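Local coordinates for uncharacterized protein (Parabacteroides merdae, PDB 4R7F) that is of unknown function but carries a type 9 secretion system plug-like first domain among immunoglobulin-like beta-sandwich domains and holds magnesium ions in the crystal, at residues A[38-44]-A[98-104]; A[15-19]-A[273-277]. All coordinates share one frame; numbering follows the deposited sequence.

Contact 1: A[38-44]-A[98-104]; sequences QIEINFD and NYRLLLP
The amide nitrogen ND2 of N98 gives one hydrogen to D44 OD1 (2.8 Å) and the other to N42 OD1 (2.9 Å). Both acceptors lie near the N98 amide plane, fixing its rotation; D44 OD2 is taken by Y290 and K340. N42 ND2 donates to E40 OE2, and the same oxygen forms a salt bridge with R100 NE (3.2 Å), meeting the guanidinium at its edge with the carboxylate turned 83° from it. R100 has a second partner in D85. This polar row follows one face of the sheet. On the other, Y99 CB makes a CH-pi contact with the F43 ring, 3.6 Å from its centroid; F43 CG, between backbone N and carbonyl carbon (chi1 68°), turns the ring face toward Y99. The ring planes are within 5°, yet the centroids stand 5.0 Å apart with little overlap. I41 CD1 touches L101 CD2 and L103 CD1, and this face packs on F131 and F135. Q38 NE2 makes a nearly straight bond to P104 O (2.8 Å). Three hydrogen-bonded pairs alternate with three non-hydrogen-bonded ones, from I39 with L103 to D44 with N98: an antiparallel pair of inner strands, consistent with one sheet of an immunoglobulin-like beta-sandwich.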
ATOM      1  N   GLN A  38     -11.412 -16.844   5.402  1.00 40.49           N
ATOM      2  CA  GLN A  38     -11.606 -17.232   6.797  1.00 36.47           C
ATOM      3  C   GLN A  38     -10.671 -16.498   7.732  1.00 35.69           C
ATOM      4  O   GLN A  38      -9.523 -16.168   7.380  1.00 34.41           O
ATOM      5  CB  GLN A  38     -11.328 -18.709   6.964  1.00 32.12           C
ATOM      6  CG  GLN A  38     -12.235 -19.615   6.139  1.00 41.71           C
ATOM      7  CD  GLN A  38     -11.680 -21.031   6.067  1.00 41.20           C
ATOM      8  OE1 GLN A  38     -10.645 -21.263   5.433  1.00 45.34           O
ATOM      9  NE2 GLN A  38     -12.329 -21.969   6.766  1.00 33.03           N
ATOM     10  N   ILE A  39     -11.130 -16.306   8.960  1.00 41.14           N
ATOM     11  CA  ILE A  39     -10.236 -15.886  10.033  1.00 42.57           C
ATOM     12  C   ILE A  39      -9.473 -17.074  10.578  1.00 39.75           C
ATOM     13  O   ILE A  39     -10.052 -18.144  10.786  1.00 42.56           O
ATOM     14  CB  ILE A  39     -11.001 -15.236  11.189  1.00 46.79           C
ATOM     15  CG1 ILE A  39     -11.501 -13.866  10.758  1.00 55.26           C
ATOM     16  CG2 ILE A  39     -10.090 -15.051  12.387  1.00 48.36           C
ATOM     17  CD1 ILE A  39     -10.424 -12.795  10.684  1.00 51.71           C
ATOM     18  N   GLU A  40      -8.178 -16.868  10.809  1.00 35.04           N
ATOM     19  CA  GLU A  40      -7.328 -17.850  11.413  1.00 37.74           C
ATOM     20  C   GLU A  40      -6.946 -17.376  12.812  1.00 40.51           C
ATOM     21  O   GLU A  40      -6.381 -16.298  12.982  1.00 33.12           O
ATOM     22  CB  GLU A  40      -6.069 -18.057  10.591  1.00 38.74           C
ATOM     23  CG  GLU A  40      -5.053 -19.020  11.221  1.00 44.24           C
ATOM     24  CD  GLU A  40      -3.821 -19.249  10.340  1.00 50.97           C
ATOM     25  OE1 GLU A  40      -3.765 -18.672   9.247  1.00 47.11           O
ATOM     26  OE2 GLU A  40      -2.899 -20.000  10.724  1.00 50.48           O
ATOM     27  N   ILE A  41      -7.237 -18.219  13.797  1.00 38.52           N
ATOM     28  CA  ILE A  41      -6.769 -18.059  15.143  1.00 32.22           C
ATOM     29  C   ILE A  41      -5.676 -19.080  15.362  1.00 30.39           C
ATOM     30  O   ILE A  41      -5.898 -20.258  15.296  1.00 36.25           O
ATOM     31  CB  ILE A  41      -7.894 -18.259  16.158  1.00 33.22           C
ATOM     32  CG1 ILE A  41      -8.851 -17.075  16.090  1.00 36.12           C
ATOM     33  CG2 ILE A  41      -7.307 -18.395  17.549  1.00 35.21           C
ATOM     34  CD1 ILE A  41     -10.278 -17.420  16.403  1.00 39.30           C
ATOM     35  N   ASN A  42      -4.485 -18.590  15.631  1.00 37.71           N
ATOM     36  CA  ASN A  42      -3.308 -19.403  15.803  1.00 36.04           C
ATOM     37  C   ASN A  42      -2.614 -19.108  17.165  1.00 35.11           C
ATOM     38  O   ASN A  42      -2.444 -17.951  17.578  1.00 35.16           O
ATOM     39  CB  ASN A  42      -2.377 -19.096  14.645  1.00 39.04           C
ATOM     40  CG  ASN A  42      -1.330 -20.160  14.448  1.00 51.04           C
ATOM     41  OD1 ASN A  42      -0.458 -20.372  15.293  1.00 40.90           O
ATOM     42  ND2 ASN A  42      -1.429 -20.858  13.343  1.00 46.35           N
ATOM     43  N   PHE A  43      -2.192 -20.147  17.857  1.00 36.40           N
ATOM     44  CA  PHE A  43      -1.603 -19.978  19.153  1.00 32.32           C
ATOM     45  C   PHE A  43      -0.840 -21.207  19.542  1.00 40.82           C
ATOM     46  O   PHE A  43      -1.084 -22.263  18.984  1.00 36.84           O
ATOM     47  CB  PHE A  43      -2.695 -19.681  20.198  1.00 34.60           C
ATOM     48  CG  PHE A  43      -3.624 -20.820  20.473  1.00 34.29           C
ATOM     49  CD1 PHE A  43      -4.763 -20.988  19.725  1.00 45.95           C
ATOM     50  CD2 PHE A  43      -3.375 -21.706  21.512  1.00 41.87           C
ATOM     51  CE1 PHE A  43      -5.650 -22.032  19.996  1.00 52.61           C
ATOM     52  CE2 PHE A  43      -4.253 -22.757  21.789  1.00 40.85           C
ATOM     53  CZ  PHE A  43      -5.399 -22.916  21.033  1.00 39.29           C
ATOM     54  N   ASP A  44       0.073 -21.066  20.503  1.00 35.95           N
ATOM     55  CA  ASP A  44       0.791 -22.197  21.043  1.00 32.40           C
ATOM     56  C   ASP A  44       0.340 -22.476  22.468  1.00 33.55           C
ATOM     57  O   ASP A  44       0.070 -21.565  23.218  1.00 38.01           O
ATOM     58  CB  ASP A  44       2.287 -21.929  21.060  1.00 36.26           C
ATOM     59  CG  ASP A  44       2.894 -21.866  19.690  1.00 39.65           C
ATOM     60  OD1 ASP A  44       2.339 -22.443  18.733  1.00 39.56           O
ATOM     61  OD2 ASP A  44       3.948 -21.212  19.583  1.00 38.36           O
ATOM     62  N   ASN A  98       1.294 -26.292  18.621  1.00 39.13           N
ATOM     63  CA  ASN A  98       0.775 -25.182  17.865  1.00 39.03           C
ATOM     64  C   ASN A  98      -0.603 -25.546  17.344  1.00 45.22           C
ATOM     65  O   ASN A  98      -0.777 -26.613  16.758  1.00 46.84           O
ATOM     66  CB  ASN A  98       1.711 -24.913  16.689  1.00 44.12           C
ATOM     67  CG  ASN A  98       1.185 -23.868  15.754  1.00 46.73           C
ATOM     68  OD1 ASN A  98       0.954 -24.132  14.563  1.00 45.76           O
ATOM     69  ND2 ASN A  98       0.998 -22.656  16.288  1.00 36.94           N
ATOM     70  N   TYR A  99      -1.555 -24.637  17.534  1.00 38.64           N
ATOM     71  CA  TYR A  99      -2.974 -24.860  17.285  1.00 35.44           C
ATOM     72  C   TYR A  99      -3.490 -23.845  16.284  1.00 38.93           C
ATOM     73  O   TYR A  99      -3.043 -22.702  16.231  1.00 44.78           O
ATOM     74  CB  TYR A  99      -3.765 -24.683  18.571  1.00 35.82           C
ATOM     75  CG  TYR A  99      -3.437 -25.698  19.645  1.00 46.23           C
ATOM     76  CD1 TYR A  99      -2.307 -25.553  20.436  1.00 40.90           C
ATOM     77  CD2 TYR A  99      -4.263 -26.817  19.868  1.00 48.40           C
ATOM     78  CE1 TYR A  99      -1.991 -26.481  21.412  1.00 47.04           C
ATOM     79  CE2 TYR A  99      -3.960 -27.756  20.855  1.00 46.24           C
ATOM     80  CZ  TYR A  99      -2.808 -27.591  21.610  1.00 47.76           C
ATOM     81  OH  TYR A  99      -2.480 -28.487  22.597  1.00 52.37           O
ATOM     82  N   ARG A 100      -4.467 -24.255  15.512  1.00 39.96           N
ATOM     83  CA  ARG A 100      -5.006 -23.446  14.433  1.00 48.37           C
ATOM     84  C   ARG A 100      -6.485 -23.737  14.348  1.00 43.30           C
ATOM     85  O   ARG A 100      -6.889 -24.893  14.306  1.00 48.04           O
ATOM     86  CB  ARG A 100      -4.325 -23.810  13.139  1.00 45.85           C
ATOM     87  CG  ARG A 100      -4.746 -23.007  11.928  1.00 57.49           C
ATOM     88  CD  ARG A 100      -3.538 -22.915  11.001  1.00 69.24           C
ATOM     89  NE  ARG A 100      -3.880 -22.868   9.594  1.00 79.37           N
ATOM     90  CZ  ARG A 100      -4.325 -23.916   8.912  1.00 81.22           C
ATOM     91  NH1 ARG A 100      -4.511 -25.091   9.513  1.00 64.36           N
ATOM     92  NH2 ARG A 100      -4.614 -23.782   7.628  1.00 91.14           N
ATOM     93  N   LEU A 101      -7.264 -22.665  14.375  1.00 49.03           N
ATOM     94  CA  LEU A 101      -8.704 -22.679  14.228  1.00 46.05           C
ATOM     95  C   LEU A 101      -9.022 -21.690  13.132  1.00 47.14           C
ATOM     96  O   LEU A 101      -8.645 -20.515  13.222  1.00 39.50           O
ATOM     97  CB  LEU A 101      -9.364 -22.241  15.533  1.00 44.28           C
ATOM     98  CG  LEU A 101     -10.863 -21.964  15.514  1.00 44.94           C
ATOM     99  CD1 LEU A 101     -11.652 -23.235  15.249  1.00 56.36           C
ATOM    100  CD2 LEU A 101     -11.274 -21.392  16.842  1.00 43.27           C
ATOM    101  N   LEU A 102      -9.666 -22.177  12.079  1.00 45.68           N
ATOM    102  CA  LEU A 102     -10.202 -21.320  11.042  1.00 40.57           C
ATOM    103  C   LEU A 102     -11.705 -21.134  11.255  1.00 41.91           C
ATOM    104  O   LEU A 102     -12.426 -22.078  11.618  1.00 41.60           O
ATOM    105  CB  LEU A 102      -9.954 -21.928   9.678  1.00 43.68           C
ATOM    106  CG  LEU A 102      -8.502 -22.255   9.388  1.00 49.99           C
ATOM    107  CD1 LEU A 102      -8.375 -22.837   7.990  1.00 57.47           C
ATOM    108  CD2 LEU A 102      -7.652 -21.011   9.541  1.00 51.39           C
ATOM    109  N   LEU A 103     -12.168 -19.914  11.027  1.00 35.25           N
ATOM    110  CA  LEU A 103     -13.574 -19.600  11.084  1.00 33.75           C
ATOM    111  C   LEU A 103     -13.984 -18.703   9.920  1.00 37.20           C
ATOM    112  O   LEU A 103     -13.245 -17.819   9.533  1.00 39.20           O
ATOM    113  CB  LEU A 103     -13.871 -18.881  12.373  1.00 38.23           C
ATOM    114  CG  LEU A 103     -13.874 -19.738  13.631  1.00 43.86           C
ATOM    115  CD1 LEU A 103     -13.731 -18.862  14.869  1.00 40.80           C
ATOM    116  CD2 LEU A 103     -15.150 -20.550  13.704  1.00 42.88           C
ATOM    117  N   PRO A 104     -15.170 -18.929   9.351  1.00 39.87           N
ATOM    118  CA  PRO A 104     -16.059 -20.039   9.660  1.00 42.68           C
ATOM    119  C   PRO A 104     -15.456 -21.362   9.152  1.00 44.73           C
ATOM    120  O   PRO A 104     -14.500 -21.351   8.366  1.00 41.97           O
ATOM    121  CB  PRO A 104     -17.309 -19.699   8.865  1.00 39.56           C
ATOM    122  CG  PRO A 104     -16.746 -19.046   7.648  1.00 42.14           C
ATOM    123  CD  PRO A 104     -15.661 -18.158   8.201  1.00 33.28           C
TER

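Contact 2: A[15-19]-A[273-277]; sequences KTLQV and RFFIR
Apolar contacts between T16, Q18, F274 and I276 carry most of this meeting. T16 CG2 and I276 CD1 approach tip to tip at 3.8 Å, and the same methyl lies 3.9 Å from F274 CE1, obliquely to the ring. The methyl is available because CG2 stands opposite the backbone N about the CA–CB bond, while OG1 (chi1 -47°) turns beside that N and hydrogen-bonds with Y290 OH. Q18 CG reaches F274 CZ at 3.7 Å, and its amide continues past CE1 with its plane tilted 37° from the ring. The aliphatic run of Q18, extended beyond CG, therefore lies against the outer end of the phenylalanine, whose ring also meets Y344.

Polar contact is made through water. One molecule accepts from Q18 NE2 at 3.1 Å and from the backbone nitrogen of I276 at 3.2 Å, so it bridges a side chain of one strand to the main chain of the other. With an alanine in place of Q18, the water would probably lose its hold on strand 15-19, and the CZ side of F274 would be left with a gap.

The backbones themselves stay apart: the strand axes approach no closer than 10.0 Å, too far for backbone pairing. They run at 112° to each other, and the shared buried surface is 170 Å². The closest CA atoms, those of T16 and I276, are 9.0 Å apart. K340, from strand 332-340, touches both T16 and I276. The geometry is that of an interface between sheets: the edge strand of the plug-like first domain, 14-21, rests its side chains on short strand 274-276 of a separate antiparallel sheet later in the chain.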
ATOM      1  N   LYS A  15       0.832 -18.809  24.213  1.00 31.07           N
ATOM      2  CA  LYS A  15       1.711 -17.774  23.660  1.00 27.25           C
ATOM      3  C   LYS A  15       1.423 -17.601  22.202  1.00 31.67           C
ATOM      4  O   LYS A  15       0.878 -18.508  21.551  1.00 32.77           O
ATOM      5  CB  LYS A  15       3.172 -18.155  23.812  1.00 34.02           C
ATOM      6  CG  LYS A  15       3.637 -18.365  25.237  1.00 37.34           C
ATOM      7  CD  LYS A  15       3.710 -17.057  26.000  1.00 43.04           C
ATOM      8  CE  LYS A  15       4.389 -17.275  27.349  1.00 50.47           C
ATOM      9  NZ  LYS A  15       3.835 -16.446  28.465  1.00 49.07           N
ATOM     10  N   THR A  16       1.766 -16.415  21.706  1.00 28.11           N
ATOM     11  CA  THR A  16       1.843 -16.125  20.269  1.00 28.49           C
ATOM     12  C   THR A  16       0.485 -16.296  19.643  1.00 30.24           C
ATOM     13  O   THR A  16       0.317 -16.917  18.576  1.00 37.62           O
ATOM     14  CB  THR A  16       2.935 -17.000  19.605  1.00 31.99           C
ATOM     15  OG1 THR A  16       4.122 -16.934  20.413  1.00 31.38           O
ATOM     16  CG2 THR A  16       3.249 -16.526  18.219  1.00 32.02           C
ATOM     17  N   LEU A  17      -0.503 -15.750  20.337  1.00 32.72           N
ATOM     18  CA  LEU A  17      -1.848 -15.666  19.793  1.00 36.46           C
ATOM     19  C   LEU A  17      -1.860 -14.710  18.606  1.00 37.23           C
ATOM     20  O   LEU A  17      -1.506 -13.555  18.748  1.00 35.33           O
ATOM     21  CB  LEU A  17      -2.816 -15.171  20.834  1.00 29.26           C
ATOM     22  CG  LEU A  17      -4.248 -14.977  20.369  1.00 30.73           C
ATOM     23  CD1 LEU A  17      -4.884 -16.305  20.004  1.00 33.91           C
ATOM     24  CD2 LEU A  17      -5.033 -14.313  21.487  1.00 33.48           C
ATOM     25  N   GLN A  18      -2.269 -15.222  17.453  1.00 40.00           N
ATOM     26  CA  GLN A  18      -2.458 -14.444  16.247  1.00 35.35           C
ATOM     27  C   GLN A  18      -3.879 -14.603  15.738  1.00 36.02           C
ATOM     28  O   GLN A  18      -4.426 -15.708  15.718  1.00 38.39           O
ATOM     29  CB  GLN A  18      -1.520 -14.931  15.147  1.00 36.50           C
ATOM     30  CG  GLN A  18      -0.053 -14.842  15.505  1.00 37.41           C
ATOM     31  CD  GLN A  18       0.860 -15.355  14.395  1.00 38.90           C
ATOM     32  OE1 GLN A  18       1.326 -16.513  14.413  1.00 52.75           O
ATOM     33  NE2 GLN A  18       1.128 -14.500  13.442  1.00 38.30           N
ATOM     34  N   VAL A  19      -4.442 -13.472  15.336  1.00 34.20           N
ATOM     35  CA  VAL A  19      -5.700 -13.360  14.632  1.00 40.23           C
ATOM     36  C   VAL A  19      -5.462 -12.621  13.300  1.00 36.82           C
ATOM     37  O   VAL A  19      -5.098 -11.448  13.275  1.00 48.49           O
ATOM     38  CB  VAL A  19      -6.706 -12.598  15.495  1.00 37.98           C
ATOM     39  CG1 VAL A  19      -8.053 -12.505  14.786  1.00 40.56           C
ATOM     40  CG2 VAL A  19      -6.810 -13.268  16.861  1.00 34.56           C
ATOM     41  N   ARG A 273       3.112  -5.339  13.746  1.00 30.70           N
ATOM     42  CA  ARG A 273       3.021  -6.771  13.527  1.00 34.92           C
ATOM     43  C   ARG A 273       4.324  -7.499  13.818  1.00 32.59           C
ATOM     44  O   ARG A 273       5.409  -6.889  13.927  1.00 32.48           O
ATOM     45  CB  ARG A 273       2.599  -7.074  12.088  1.00 37.84           C
ATOM     46  CG  ARG A 273       1.221  -6.554  11.739  1.00 34.89           C
ATOM     47  CD  ARG A 273       0.925  -6.724  10.264  1.00 38.47           C
ATOM     48  NE  ARG A 273      -0.471  -6.369  10.002  1.00 36.05           N
ATOM     49  CZ  ARG A 273      -0.901  -5.143   9.756  1.00 38.70           C
ATOM     50  NH1 ARG A 273      -0.048  -4.129   9.698  1.00 41.69           N
ATOM     51  NH2 ARG A 273      -2.192  -4.931   9.554  1.00 37.80           N
ATOM     52  N   PHE A 274       4.195  -8.815  13.961  1.00 30.95           N
ATOM     53  CA  PHE A 274       5.343  -9.709  14.044  1.00 27.41           C
ATOM     54  C   PHE A 274       5.135 -10.890  13.121  1.00 29.94           C
ATOM     55  O   PHE A 274       4.007 -11.166  12.729  1.00 33.49           O
ATOM     56  CB  PHE A 274       5.585 -10.181  15.491  1.00 31.54           C
ATOM     57  CG  PHE A 274       4.522 -11.097  16.041  1.00 29.93           C
ATOM     58  CD1 PHE A 274       4.498 -12.425  15.713  1.00 36.96           C
ATOM     59  CD2 PHE A 274       3.578 -10.624  16.917  1.00 32.89           C
ATOM     60  CE1 PHE A 274       3.520 -13.238  16.219  1.00 35.59           C
ATOM     61  CE2 PHE A 274       2.631 -11.430  17.453  1.00 24.71           C
ATOM     62  CZ  PHE A 274       2.585 -12.736  17.095  1.00 31.97           C
ATOM     63  N   PHE A 275       6.218 -11.607  12.811  1.00 34.52           N
ATOM     64  CA  PHE A 275       6.185 -12.680  11.835  1.00 28.64           C
ATOM     65  C   PHE A 275       7.068 -13.777  12.348  1.00 35.34           C
ATOM     66  O   PHE A 275       8.248 -13.543  12.599  1.00 33.97           O
ATOM     67  CB  PHE A 275       6.707 -12.185  10.501  1.00 34.51           C
ATOM     68  CG  PHE A 275       5.966 -10.991  10.003  1.00 43.70           C
ATOM     69  CD1 PHE A 275       6.365  -9.712  10.370  1.00 35.25           C
ATOM     70  CD2 PHE A 275       4.813 -11.145   9.247  1.00 43.34           C
ATOM     71  CE1 PHE A 275       5.639  -8.605   9.980  1.00 30.56           C
ATOM     72  CE2 PHE A 275       4.108 -10.043   8.836  1.00 39.25           C
ATOM     73  CZ  PHE A 275       4.521  -8.775   9.205  1.00 37.75           C
ATOM     74  N   ILE A 276       6.493 -14.959  12.519  1.00 32.74           N
ATOM     75  CA  ILE A 276       7.223 -16.089  13.069  1.00 33.11           C
ATOM     76  C   ILE A 276       8.028 -16.749  11.938  1.00 34.55           C
ATOM     77  O   ILE A 276       7.470 -17.175  10.947  1.00 35.63           O
ATOM     78  CB  ILE A 276       6.281 -17.087  13.729  1.00 31.01           C
ATOM     79  CG1 ILE A 276       5.466 -16.419  14.857  1.00 33.28           C
ATOM     80  CG2 ILE A 276       7.064 -18.293  14.223  1.00 38.30           C
ATOM     81  CD1 ILE A 276       6.275 -15.773  15.972  1.00 32.03           C
ATOM     82  N   ARG A 277       9.347 -16.799  12.141  1.00 40.85           N
ATOM     83  CA  ARG A 277      10.324 -17.192  11.129  0.50 38.45           C
ATOM     84  C   ARG A 277      11.555 -17.750  11.866  1.00 43.92           C
ATOM     85  O   ARG A 277      11.839 -17.364  12.998  1.00 44.84           O
ATOM     86  CB  ARG A 277      10.755 -15.981  10.270  0.50 34.48           C
ATOM     87  CG  ARG A 277       9.642 -15.152   9.627  0.50 34.82           C
ATOM     88  CD  ARG A 277      10.200 -13.910   8.927  0.50 37.57           C
ATOM     89  NE  ARG A 277       9.305 -13.350   7.906  0.50 33.27           N
ATOM     90  CZ  ARG A 277       9.230 -12.053   7.642  0.50 37.88           C
ATOM     91  NH1 ARG A 277       9.977 -11.217   8.337  0.50 34.72           N
ATOM     92  NH2 ARG A 277       8.413 -11.584   6.706  0.50 41.30           N
TER
HETATM   93  O   HOH W   1       3.488 -15.597  11.784  1.00 40.89           O

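In the fold
Contact 1 and the 15-19 side of contact 2 belong to one four-stranded antiparallel sheet, in which strand 14-21 pairs with 39-46 and the latter with 96-103. The contact centres are about 12 Å apart, and the backbone joins them directly: N42 O lies 2.7 Å from Q18 N, and D44 N 2.9 Å from K15 O, both probable hydrogen bonds. Contact 1 is interior to the sheet; contact 2 joins its edge to another. Y290 ties the two further through D44 OD2 and T16 OG1. The side chain of F274 is about 14 Å from a bound magnesium ion, and the magnesium site of E223, D269, D271 and Q371 takes no residue from either contact.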